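Local coordinates for protein putative antitoxin HigA3 (Mycobacterium tuberculosis H37Rv, PDB 6LTZ) that probably serves as the antitoxin of a type II toxin-antitoxin pair, a dimeric DNA-binding protein that regulates transcription, at residues A54-L59 with Q84-A89. Residues are numbered along the deposited sequence; the frame is centred on the assembly and turned at random.
Sequences ADVAAL and QAYVAA
Tyr-86 and Ala-89, one helical turn apart, meet Val-56 and Leu-59 where two helices of the HTH cro/C1-type domain pack together. Helix 53-60, the first helix of the predicted helix-turn-helix motif, is crossed here by the C-terminal half of helix 80-89; the two short axes pass 9.3 Å apart at 117°, and the side chains meet through apolar atoms alone. Tyr-86 meets helix 53-60 through the CD1 and CE1 atoms of its ring. Its CG stands anti to the backbone N (chi1 177°), which swings the ring over to helix 53-60, and CG1 of Val-56 settles obliquely against the CD1-CE1 bond, 3.8 Å from Tyr-86 CD1 and 3.9 Å from Tyr-86 CE1. The phenol end reaches past this valine: its OH is hydrogen-bonded to Glu-71 OE1 on helix 64-72, so the buried ring carries a polar anchor to the next helix of the motif, while Arg-45 of helix 41-47 touches both Val-56 and Tyr-86. Val-87, on the far side of the same turn, faces away from helix 53-60 and packs on Ala-98 of the second subunit. The CA atoms come nearest at Ala-89, 5.7 Å from the CA of Leu-59. The small methyl permits this: Ala-89 CB sits 4.1 Å from Val-56 CG1 and 3.7 Å from Leu-59 CB, bridging residues on successive turns, and Met-60 also packs on it. With CG anti to the carbonyl carbon (chi1 -74°), the Leu-59 side chain carries CD1, at the more exposed border of the contact, to within 3.5 Å of Ala-89 O.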
loop_
_atom_site.group_PDB
_atom_site.type_symbol
_atom_site.label_atom_id
_atom_site.label_comp_id
_atom_site.label_asym_id
_atom_site.label_seq_id
_atom_site.Cartn_x
_atom_site.Cartn_y
_atom_site.Cartn_z
ATOM N N ALA A 54 -8.910 20.562 -0.903
ATOM C CA ALA A 54 -10.358 20.482 -0.757
ATOM C C ALA A 54 -11.001 19.756 -1.940
ATOM O O ALA A 54 -12.042 19.124 -1.787
ATOM C CB ALA A 54 -10.955 21.874 -0.599
ATOM N N ASP A 55 -10.396 19.857 -3.120
ATOM C CA ASP A 55 -10.902 19.121 -4.281
ATOM C C ASP A 55 -10.792 17.619 -4.035
ATOM O O ASP A 55 -11.756 16.877 -4.231
ATOM C CB ASP A 55 -10.141 19.505 -5.551
ATOM C CG ASP A 55 -10.299 20.972 -5.906
ATOM O OD1 ASP A 55 -11.395 21.533 -5.675
ATOM O OD2 ASP A 55 -9.322 21.563 -6.410
ATOM N N VAL A 56 -9.614 17.187 -3.594
ATOM C CA VAL A 56 -9.365 15.777 -3.293
ATOM C C VAL A 56 -10.241 15.278 -2.147
ATOM O O VAL A 56 -10.788 14.175 -2.213
ATOM C CB VAL A 56 -7.886 15.525 -2.946
ATOM C CG1 VAL A 56 -7.663 14.059 -2.568
ATOM C CG2 VAL A 56 -7.002 15.904 -4.122
ATOM N N ALA A 57 -10.383 16.090 -1.102
ATOM C CA ALA A 57 -11.219 15.710 0.034
ATOM C C ALA A 57 -12.658 15.456 -0.406
ATOM O O ALA A 57 -13.293 14.500 0.041
ATOM C CB ALA A 57 -11.174 16.787 1.123
ATOM N N ALA A 58 -13.167 16.314 -1.286
ATOM C CA ALA A 58 -14.528 16.165 -1.789
ATOM C C ALA A 58 -14.662 14.894 -2.623
ATOM O O ALA A 58 -15.654 14.176 -2.519
ATOM C CB ALA A 58 -14.934 17.376 -2.606
ATOM N N LEU A 59 -13.657 14.623 -3.445
ATOM C CA LEU A 59 -13.673 13.444 -4.302
ATOM C C LEU A 59 -13.632 12.159 -3.484
ATOM O O LEU A 59 -14.300 11.184 -3.825
ATOM C CB LEU A 59 -12.504 13.498 -5.291
ATOM C CG LEU A 59 -12.727 14.515 -6.411
ATOM C CD1 LEU A 59 -11.426 14.882 -7.108
ATOM C CD2 LEU A 59 -13.727 13.956 -7.413
ATOM N N GLN A 84 -5.444 4.084 -1.837
ATOM C CA GLN A 84 -6.082 3.754 -3.116
ATOM C C GLN A 84 -7.052 4.861 -3.523
ATOM O O GLN A 84 -7.080 5.285 -4.679
ATOM C CB GLN A 84 -6.811 2.409 -3.029
ATOM C CG GLN A 84 -7.221 1.800 -4.385
ATOM C CD GLN A 84 -8.524 2.366 -4.935
ATOM O OE1 GLN A 84 -9.372 2.848 -4.185
ATOM N NE2 GLN A 84 -8.688 2.302 -6.255
ATOM N N ALA A 85 -7.830 5.333 -2.554
ATOM C CA ALA A 85 -8.866 6.334 -2.788
ATOM C C ALA A 85 -8.274 7.694 -3.125
ATOM O O ALA A 85 -8.821 8.443 -3.940
ATOM C CB ALA A 85 -9.768 6.443 -1.569
ATOM N N TYR A 86 -7.160 8.011 -2.478
ATOM C CA TYR A 86 -6.458 9.258 -2.721
ATOM C C TYR A 86 -5.915 9.290 -4.149
ATOM O O TYR A 86 -6.151 10.242 -4.887
ATOM C CB TYR A 86 -5.329 9.432 -1.700
ATOM C CG TYR A 86 -4.493 10.672 -1.899
ATOM C CD1 TYR A 86 -4.853 11.878 -1.312
ATOM C CD2 TYR A 86 -3.349 10.637 -2.676
ATOM C CE1 TYR A 86 -4.085 13.015 -1.496
ATOM C CE2 TYR A 86 -2.578 11.763 -2.867
ATOM C CZ TYR A 86 -2.953 12.950 -2.272
ATOM O OH TYR A 86 -2.179 14.068 -2.460
ATOM N N VAL A 87 -5.192 8.242 -4.539
ATOM C CA VAL A 87 -4.650 8.165 -5.891
ATOM C C VAL A 87 -5.779 8.150 -6.925
ATOM O O VAL A 87 -5.674 8.783 -7.974
ATOM C CB VAL A 87 -3.738 6.922 -6.063
ATOM C CG1 VAL A 87 -3.315 6.751 -7.518
ATOM C CG2 VAL A 87 -2.509 7.044 -5.163
ATOM N N ALA A 88 -6.868 7.451 -6.618
ATOM C CA ALA A 88 -8.011 7.405 -7.525
ATOM C C ALA A 88 -8.633 8.790 -7.719
ATOM O O ALA A 88 -9.073 9.139 -8.816
ATOM C CB ALA A 88 -9.055 6.429 -7.018
ATOM N N ALA A 89 -8.663 9.581 -6.655
ATOM C CA ALA A 89 -9.239 10.920 -6.733
ATOM C C ALA A 89 -8.379 11.831 -7.608
ATOM O O ALA A 89 -8.881 12.765 -8.232
ATOM C CB ALA A 89 -9.406 11.512 -5.325
#